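Local coordinates for beta-N-acetylglucosaminidase-like protein Glycoside hydrolase family 20 (Flavobacterium johnsoniae, PDB 6YHH) that probably hydrolyses terminal N-acetylglucosamine residues from chitin-derived oligosaccharides, acting as a family 20 beta-N-acetylhexosaminidase (chitobiase), at residues V162-M175 / F460-A472. Residues are numbered along the deposited sequence; the frame is centred on the assembly and turned at random.
Sequences VVKRNLDALAAMKM and FDSRVWPRTAAIA
The indole of W465 is held between A169 and its own chain: the CB of A169 stands above one side, off toward the rim and 3.4 Å from CZ2 of W465, while V464 CG1 and T468 CB lie on the other side, also off-centre. At its rim, near the ring plane, sit the side-chain amide of N166 and CD2 of L170. With CG of W465 anti to its carbonyl carbon (chi1 -53°), the ring reaches across to the 162-172 helix. Shrinking W465 to an alanine is likely to open a gap between the helices, taking from A169, L170 and M173 the ring they pack against. The ring of F460 has V464 CG2 over one face, offset toward the rim; V162 CG1 approaches obliquely, 3.8 Å from CD2 of F460.

At this same end, R165 NE donates to D461 OD2 at 2.7 Å, meeting its syn side in a salt bridge with the guanidinium and carboxylate planes 84° apart. A water accepts from both R165 NH1 and the backbone N of D461, adding a second link. D161 pairs with R165 NH2, and T504 N also donates to D461 OD2, so both charges have further partners.

Toward the other end the methionines take over. M173 folds back at chi2 and chi3, bringing its CE to 3.5 Å from A469 CB, and M175 CG rests 3.7 Å from A472 CB. A Schellman motif with K174 at C-prime ends helix 160-172 and turns the chain toward strand 177-184.

The short 162-172 and 460-464 axes run 25° apart, joining the helical layer outside the parallel-paired strands 146-152 and 443-450 of the catalytic (beta/alpha) barrel; F460, V464 and I471 pack on strand 443-450, and helix 484-497 touches M173 and A469.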
ATOM      1  N   VAL A 162      -7.049   2.861   0.054  1.00  8.77           N
ATOM      2  CA  VAL A 162      -7.552   2.200  -1.148  1.00  8.47           C
ATOM      3  C   VAL A 162      -8.392   3.163  -1.952  1.00  7.59           C
ATOM      4  O   VAL A 162      -8.258   3.261  -3.195  1.00  6.98           O
ATOM      5  CB  VAL A 162      -8.441   0.999  -0.794  1.00  8.60           C
ATOM      6  CG1 VAL A 162      -9.000   0.347  -2.049  1.00  8.92           C
ATOM      7  CG2 VAL A 162      -7.641  -0.082   0.002  1.00 10.93           C
ATOM      8  N   VAL A 163      -9.249   3.926  -1.275  1.00  7.26           N
ATOM      9  CA  VAL A 163     -10.159   4.853  -1.948  1.00  7.30           C
ATOM     10  C   VAL A 163      -9.328   5.933  -2.656  1.00  7.81           C
ATOM     11  O   VAL A 163      -9.561   6.236  -3.850  1.00  8.64           O
ATOM     12  CB  VAL A 163     -11.120   5.482  -0.916  1.00  7.02           C
ATOM     13  CG1 VAL A 163     -11.943   6.593  -1.568  1.00  7.83           C
ATOM     14  CG2 VAL A 163     -12.014   4.420  -0.299  1.00  7.55           C
ATOM     15  N   LYS A 164      -8.341   6.506  -1.958  1.00  8.27           N
ATOM     16  CA  LYS A 164      -7.535   7.562  -2.520  1.00  7.97           C
ATOM     17  C   LYS A 164      -6.783   7.108  -3.774  1.00  7.90           C
ATOM     18  O   LYS A 164      -6.825   7.791  -4.812  1.00  8.45           O
ATOM     19  CB  LYS A 164      -6.565   8.164  -1.512  1.00  8.12           C
ATOM     20  CG  LYS A 164      -7.214   9.024  -0.447  1.00  9.16           C
ATOM     21  CD  LYS A 164      -6.194   9.570   0.505  1.00 10.38           C
ATOM     22  CE  LYS A 164      -6.777  10.577   1.444  1.00 11.32           C
ATOM     23  NZ  LYS A 164      -5.740  11.300   2.287  1.00 12.39           N
ATOM     24  N   ARG A 165      -6.101   5.966  -3.722  1.00  8.14           N
ATOM     25  CA  ARG A 165      -5.314   5.612  -4.902  1.00  8.72           C
ATOM     26  C   ARG A 165      -6.236   5.281  -6.052  1.00  8.76           C
ATOM     27  O   ARG A 165      -5.860   5.433  -7.269  1.00  9.39           O
ATOM     28  CB  ARG A 165      -4.322   4.497  -4.661  1.00  9.39           C
ATOM     29  CG  ARG A 165      -4.881   3.143  -4.263  1.00  9.66           C
ATOM     30  CD  ARG A 165      -3.792   2.138  -3.974  1.00  9.96           C
ATOM     31  NE  ARG A 165      -4.294   0.818  -3.667  1.00 10.15           N
ATOM     32  CZ  ARG A 165      -4.389   0.277  -2.441  1.00 11.59           C
ATOM     33  NH1 ARG A 165      -4.896  -0.911  -2.270  1.00 11.61           N
ATOM     34  NH2 ARG A 165      -3.981   0.971  -1.369  1.00 12.01           N
ATOM     35  N   ASN A 166      -7.384   4.695  -5.769  1.00  8.85           N
ATOM     36  CA  ASN A 166      -8.315   4.407  -6.863  1.00  8.21           C
ATOM     37  C   ASN A 166      -8.882   5.699  -7.504  1.00  8.23           C
ATOM     38  O   ASN A 166      -9.135   5.702  -8.681  1.00  8.10           O
ATOM     39  CB  ASN A 166      -9.365   3.412  -6.394  1.00  8.67           C
ATOM     40  CG  ASN A 166      -8.830   1.997  -6.488  1.00  9.19           C
ATOM     41  OD1 ASN A 166      -8.167   1.441  -5.528  1.00 11.15           O
ATOM     42  ND2 ASN A 166      -9.030   1.422  -7.625  1.00  7.85           N
ATOM     43  N   LEU A 167      -9.080   6.746  -6.722  1.00  7.69           N
ATOM     44  CA  LEU A 167      -9.457   8.024  -7.276  1.00  8.65           C
ATOM     45  C   LEU A 167      -8.340   8.501  -8.199  1.00  9.27           C
ATOM     46  O   LEU A 167      -8.620   9.018  -9.305  1.00  9.02           O
ATOM     47  CB  LEU A 167      -9.712   9.050  -6.149  1.00  9.19           C
ATOM     48  CG  LEU A 167     -11.034   8.805  -5.453  1.00  9.13           C
ATOM     49  CD1 LEU A 167     -11.149   9.597  -4.113  1.00  9.46           C
ATOM     50  CD2 LEU A 167     -12.232   9.063  -6.351  1.00  9.76           C
ATOM     51  N   ASP A 168      -7.056   8.329  -7.823  1.00  8.64           N
ATOM     52  CA  ASP A 168      -5.975   8.694  -8.764  1.00  9.91           C
ATOM     53  C   ASP A 168      -6.060   7.873 -10.045  1.00  9.31           C
ATOM     54  O   ASP A 168      -5.819   8.421 -11.138  1.00  9.62           O
ATOM     55  CB  ASP A 168      -4.610   8.520  -8.107  1.00 11.10           C
ATOM     56  CG  ASP A 168      -4.344   9.590  -7.033  1.00 12.72           C
ATOM     57  OD1 ASP A 168      -4.367  10.787  -7.422  1.00 15.96           O
ATOM     58  OD2 ASP A 168      -4.096   9.242  -5.905  1.00 16.50           O
ATOM     59  N   ALA A 169      -6.360   6.582  -9.923  1.00  8.95           N
ATOM     60  CA  ALA A 169      -6.415   5.719 -11.102  1.00  9.06           C
ATOM     61  C   ALA A 169      -7.584   6.187 -12.036  1.00  8.90           C
ATOM     62  O   ALA A 169      -7.485   6.141 -13.294  1.00  8.47           O
ATOM     63  CB  ALA A 169      -6.573   4.267 -10.746  1.00  9.74           C
ATOM     64  N   LEU A 170      -8.707   6.520 -11.422  1.00  8.50           N
ATOM     65  CA  LEU A 170      -9.901   7.012 -12.179  1.00  8.69           C
ATOM     66  C   LEU A 170      -9.475   8.270 -12.988  1.00  8.76           C
ATOM     67  O   LEU A 170      -9.672   8.306 -14.184  1.00  9.50           O
ATOM     68  CB  LEU A 170     -11.085   7.385 -11.289  1.00  9.83           C
ATOM     69  CG  LEU A 170     -11.850   6.199 -10.684  1.00 12.62           C
ATOM     70  CD1 LEU A 170     -13.106   6.724 -10.001  1.00 13.26           C
ATOM     71  CD2 LEU A 170     -12.121   5.016 -11.503  1.00 16.51           C
ATOM     72  N   ALA A 171      -8.797   9.188 -12.331  1.00  9.19           N
ATOM     73  CA  ALA A 171      -8.333  10.367 -13.088  1.00  9.49           C
ATOM     74  C   ALA A 171      -7.394  10.014 -14.194  1.00  9.05           C
ATOM     75  O   ALA A 171      -7.446  10.592 -15.265  1.00  9.48           O
ATOM     76  CB  ALA A 171      -7.779  11.445 -12.157  1.00 10.42           C
ATOM     77  N   ALA A 172      -6.487   9.082 -13.941  1.00  8.63           N
ATOM     78  CA  ALA A 172      -5.532   8.658 -14.933  1.00  8.84           C
ATOM     79  C   ALA A 172      -6.186   8.116 -16.169  1.00  8.58           C
ATOM     80  O   ALA A 172      -5.634   8.231 -17.313  1.00  8.44           O
ATOM     81  CB  ALA A 172      -4.621   7.603 -14.318  1.00  8.94           C
ATOM     82  N   MET A 173      -7.374   7.545 -15.985  1.00  8.23           N
ATOM     83  CA  MET A 173      -8.165   6.947 -17.101  1.00  8.84           C
ATOM     84  C   MET A 173      -9.284   7.884 -17.560  1.00  9.44           C
ATOM     85  O   MET A 173     -10.186   7.449 -18.287  1.00  9.03           O
ATOM     86  CB  MET A 173      -8.740   5.633 -16.663  1.00  8.55           C
ATOM     87  CG  MET A 173      -7.684   4.577 -16.292  1.00  8.80           C
ATOM     88  SD  MET A 173      -6.288   4.428 -17.449  1.00  9.90           S
ATOM     89  CE  MET A 173      -7.293   4.187 -18.945  1.00  9.97           C
ATOM     90  N   LYS A 174      -9.289   9.128 -17.103  1.00  9.24           N
ATOM     91  CA  LYS A 174     -10.331  10.118 -17.441  1.00  9.78           C
ATOM     92  C   LYS A 174     -11.722   9.750 -16.991  1.00 10.01           C
ATOM     93  O   LYS A 174     -12.728  10.135 -17.605  1.00  9.86           O
ATOM     94  CB  LYS A 174     -10.300  10.462 -18.918  1.00  8.91           C
ATOM     95  CG  LYS A 174      -8.985  10.981 -19.370  1.00  9.69           C
ATOM     96  CD  LYS A 174      -9.041  11.488 -20.820  1.00  9.08           C
ATOM     97  CE  LYS A 174      -7.686  11.949 -21.332  1.00  9.04           C
ATOM     98  NZ  LYS A 174      -6.873  10.794 -21.788  1.00  9.37           N
ATOM     99  N   MET A 175     -11.809   8.933 -15.917  1.00  9.67           N
ATOM    100  CA  MET A 175     -13.087   8.620 -15.315  1.00  9.93           C
ATOM    101  C   MET A 175     -13.474   9.678 -14.283  1.00  8.83           C
ATOM    102  O   MET A 175     -12.595  10.196 -13.609  1.00  9.68           O
ATOM    103  CB  MET A 175     -13.040   7.215 -14.697  1.00  9.19           C
ATOM    104  CG  MET A 175     -12.814   6.198 -15.750  1.00 10.65           C
ATOM    105  SD  MET A 175     -12.593   4.517 -15.018  1.00 14.62           S
ATOM    106  CE  MET A 175     -14.243   4.158 -14.373  1.00 13.65           C
ATOM    107  N   PHE A 460      -8.135  -5.996  -3.984  1.00  7.39           N
ATOM    108  CA  PHE A 460      -9.061  -5.052  -4.630  1.00  7.76           C
ATOM    109  C   PHE A 460      -8.524  -4.551  -5.979  1.00  7.23           C
ATOM    110  O   PHE A 460      -9.153  -4.732  -7.035  1.00  8.01           O
ATOM    111  CB  PHE A 460      -9.289  -3.839  -3.733  1.00  7.34           C
ATOM    112  CG  PHE A 460     -10.326  -2.905  -4.267  1.00  7.40           C
ATOM    113  CD1 PHE A 460     -11.659  -3.125  -3.974  1.00  7.76           C
ATOM    114  CD2 PHE A 460      -9.992  -1.779  -5.005  1.00  7.66           C
ATOM    115  CE1 PHE A 460     -12.668  -2.346  -4.462  1.00  8.21           C
ATOM    116  CE2 PHE A 460     -10.966  -0.953  -5.508  1.00  7.42           C
ATOM    117  CZ  PHE A 460     -12.318  -1.189  -5.211  1.00  8.12           C
ATOM    118  N   ASP A 461      -7.311  -3.999  -5.976  1.00  6.89           N
ATOM    119  CA  ASP A 461      -6.775  -3.422  -7.218  1.00  7.38           C
ATOM    120  C   ASP A 461      -6.544  -4.486  -8.333  1.00  7.34           C
ATOM    121  O   ASP A 461      -6.794  -4.174  -9.531  1.00  7.69           O
ATOM    122  CB  ASP A 461      -5.484  -2.670  -6.970  1.00  7.28           C
ATOM    123  CG  ASP A 461      -5.634  -1.457  -6.118  1.00  7.58           C
ATOM    124  OD1 ASP A 461      -6.742  -1.029  -5.900  1.00  8.68           O
ATOM    125  OD2 ASP A 461      -4.540  -0.923  -5.693  1.00  7.90           O
ATOM    126  N   SER A 462      -6.184  -5.733  -7.949  1.00  7.62           N
ATOM    127  CA  SER A 462      -6.006  -6.783  -8.922  1.00  7.63           C
ATOM    128  C   SER A 462      -7.304  -7.151  -9.634  1.00  7.69           C
ATOM    129  O   SER A 462      -7.295  -7.740 -10.747  1.00  8.53           O
ATOM    130  CB  SER A 462      -5.419  -8.055  -8.299  1.00  8.09           C
ATOM    131  OG  SER A 462      -6.304  -8.759  -7.502  1.00  8.85           O
ATOM    132  N   ARG A 463      -8.405  -6.936  -8.963  1.00  7.18           N
ATOM    133  CA  ARG A 463      -9.738  -7.164  -9.579  1.00  7.29           C
ATOM    134  C   ARG A 463     -10.149  -5.963 -10.460  1.00  7.31           C
ATOM    135  O   ARG A 463     -10.672  -6.114 -11.592  1.00  8.10           O
ATOM    136  CB  ARG A 463     -10.769  -7.466  -8.468  1.00  7.79           C
ATOM    137  CG  ARG A 463     -10.804  -8.956  -8.096  1.00  7.82           C
ATOM    138  CD  ARG A 463      -9.486  -9.587  -7.697  1.00  7.81           C
ATOM    139  NE  ARG A 463      -9.629 -11.040  -7.563  1.00  8.14           N
ATOM    140  CZ  ARG A 463      -8.682 -11.915  -7.936  1.00  8.31           C
ATOM    141  NH1 ARG A 463      -7.452 -11.504  -8.271  1.00  7.20           N
ATOM    142  NH2 ARG A 463      -8.952 -13.242  -7.877  1.00  8.01           N
ATOM    143  N   VAL A 464      -9.967  -4.750  -9.960  1.00  7.19           N
ATOM    144  CA  VAL A 464     -10.406  -3.535 -10.695  1.00  7.31           C
ATOM    145  C   VAL A 464      -9.565  -3.267 -11.935  1.00  7.52           C
ATOM    146  O   VAL A 464     -10.127  -2.928 -12.978  1.00  7.61           O
ATOM    147  CB  VAL A 464     -10.445  -2.312  -9.765  1.00  7.54           C
ATOM    148  CG1 VAL A 464     -10.896  -1.061 -10.492  1.00  8.00           C
ATOM    149  CG2 VAL A 464     -11.412  -2.627  -8.650  1.00  7.85           C
ATOM    150  N   TRP A 465      -8.260  -3.410 -11.817  1.00  7.51           N
ATOM    151  CA  TRP A 465      -7.260  -2.985 -12.843  1.00  8.39           C
ATOM    152  C   TRP A 465      -6.517  -4.179 -13.344  1.00  8.35           C
ATOM    153  O   TRP A 465      -6.120  -5.056 -12.540  1.00  8.76           O
ATOM    154  CB  TRP A 465      -6.286  -1.971 -12.223  1.00  8.03           C
ATOM    155  CG  TRP A 465      -7.029  -0.801 -11.568  1.00  7.99           C
ATOM    156  CD1 TRP A 465      -7.236  -0.571 -10.204  1.00  8.39           C
ATOM    157  CD2 TRP A 465      -7.721   0.265 -12.252  1.00  8.04           C
ATOM    158  NE1 TRP A 465      -8.030   0.553 -10.046  1.00  8.17           N
ATOM    159  CE2 TRP A 465      -8.326   1.078 -11.285  1.00  8.02           C
ATOM    160  CE3 TRP A 465      -7.938   0.568 -13.637  1.00  8.44           C
ATOM    161  CZ2 TRP A 465      -9.118   2.156 -11.618  1.00  8.50           C
ATOM    162  CZ3 TRP A 465      -8.694   1.674 -13.962  1.00  9.01           C
ATOM    163  CH2 TRP A 465      -9.310   2.457 -12.932  1.00  8.74           C
ATOM    164  N   PRO A 466      -6.245  -4.260 -14.673  1.00  8.25           N
ATOM    165  CA  PRO A 466      -6.460  -3.192 -15.619  1.00  8.74           C
ATOM    166  C   PRO A 466      -7.778  -3.237 -16.373  1.00  8.56           C
ATOM    167  O   PRO A 466      -8.002  -2.395 -17.275  1.00  9.08           O
ATOM    168  CB  PRO A 466      -5.317  -3.381 -16.610  1.00  9.45           C
ATOM    169  CG  PRO A 466      -5.211  -4.891 -16.666  1.00  9.53           C
ATOM    170  CD  PRO A 466      -5.454  -5.344 -15.235  1.00  9.83           C
ATOM    171  N   ARG A 467      -8.697  -4.121 -16.063  1.00  8.83           N
ATOM    172  CA  ARG A 467      -9.930  -4.190 -16.815  1.00  8.36           C
ATOM    173  C   ARG A 467     -10.749  -2.914 -16.816  1.00  8.66           C
ATOM    174  O   ARG A 467     -11.401  -2.594 -17.848  1.00  9.78           O
ATOM    175  CB  ARG A 467     -10.809  -5.404 -16.468  1.00  8.69           C
ATOM    176  CG  ARG A 467     -10.179  -6.765 -16.819  1.00  9.13           C
ATOM    177  CD  ARG A 467     -10.949  -8.032 -16.439  1.00  9.39           C
ATOM    178  NE  ARG A 467     -11.003  -8.058 -14.962  1.00  8.40           N
ATOM    179  CZ  ARG A 467     -12.031  -8.419 -14.245  1.00  8.04           C
ATOM    180  NH1 ARG A 467     -13.081  -8.986 -14.787  1.00  7.98           N
ATOM    181  NH2 ARG A 467     -11.994  -8.196 -12.934  1.00  7.89           N
ATOM    182  N   THR A 468     -10.786  -2.177 -15.712  1.00  7.92           N
ATOM    183  CA  THR A 468     -11.534  -0.948 -15.670  1.00  8.17           C
ATOM    184  C   THR A 468     -10.957   0.136 -16.615  1.00  8.22           C
ATOM    185  O   THR A 468     -11.660   1.042 -17.009  1.00  8.97           O
ATOM    186  CB  THR A 468     -11.691  -0.488 -14.227  1.00  8.93           C
ATOM    187  OG1 THR A 468     -12.371  -1.581 -13.554  1.00  9.60           O
ATOM    188  CG2 THR A 468     -12.480   0.796 -14.128  1.00 10.69           C
ATOM    189  N   ALA A 469      -9.683  -0.022 -16.980  1.00  8.41           N
ATOM    190  CA  ALA A 469      -9.053   0.903 -17.963  1.00  8.52           C
ATOM    191  C   ALA A 469      -9.638   0.716 -19.337  1.00  8.69           C
ATOM    192  O   ALA A 469      -9.877   1.697 -20.041  1.00  8.92           O
ATOM    193  CB  ALA A 469      -7.548   0.838 -17.919  1.00  7.95           C
ATOM    194  N   ALA A 470      -9.962  -0.538 -19.710  1.00  8.67           N
ATOM    195  CA  ALA A 470     -10.678  -0.810 -20.953  1.00  9.17           C
ATOM    196  C   ALA A 470     -12.116  -0.267 -20.912  1.00  9.64           C
ATOM    197  O   ALA A 470     -12.602   0.281 -21.871  1.00  9.93           O
ATOM    198  CB  ALA A 470     -10.621  -2.289 -21.280  1.00 10.07           C
ATOM    199  N   ILE A 471     -12.775  -0.380 -19.745  1.00  8.31           N
ATOM    200  CA  ILE A 471     -14.059   0.193 -19.566  1.00  8.94           C
ATOM    201  C   ILE A 471     -13.984   1.721 -19.705  1.00  8.35           C
ATOM    202  O   ILE A 471     -14.890   2.324 -20.361  1.00  8.62           O
ATOM    203  CB  ILE A 471     -14.690  -0.240 -18.238  1.00  8.43           C
ATOM    204  CG1 ILE A 471     -14.954  -1.741 -18.293  1.00  9.24           C
ATOM    205  CG2 ILE A 471     -15.965   0.541 -17.915  1.00  8.56           C
ATOM    206  CD1 ILE A 471     -15.345  -2.336 -16.946  1.00  9.01           C
ATOM    207  N   ALA A 472     -12.955   2.344 -19.153  1.00  8.07           N
ATOM    208  CA  ALA A 472     -12.767   3.776 -19.285  1.00  9.61           C
ATOM    209  C   ALA A 472     -12.758   4.150 -20.745  1.00  8.14           C
ATOM    210  O   ALA A 472     -13.301   5.189 -21.131  1.00  8.71           O
ATOM    211  CB  ALA A 472     -11.521   4.262 -18.564  1.00  9.68           C
TER
HETATM  212  O   HOH W   1      -5.618  -3.399  -3.678  1.00  6.80           O
HETATM  213  O   HOH W   2     -13.282   7.495 -19.134  1.00 10.69           O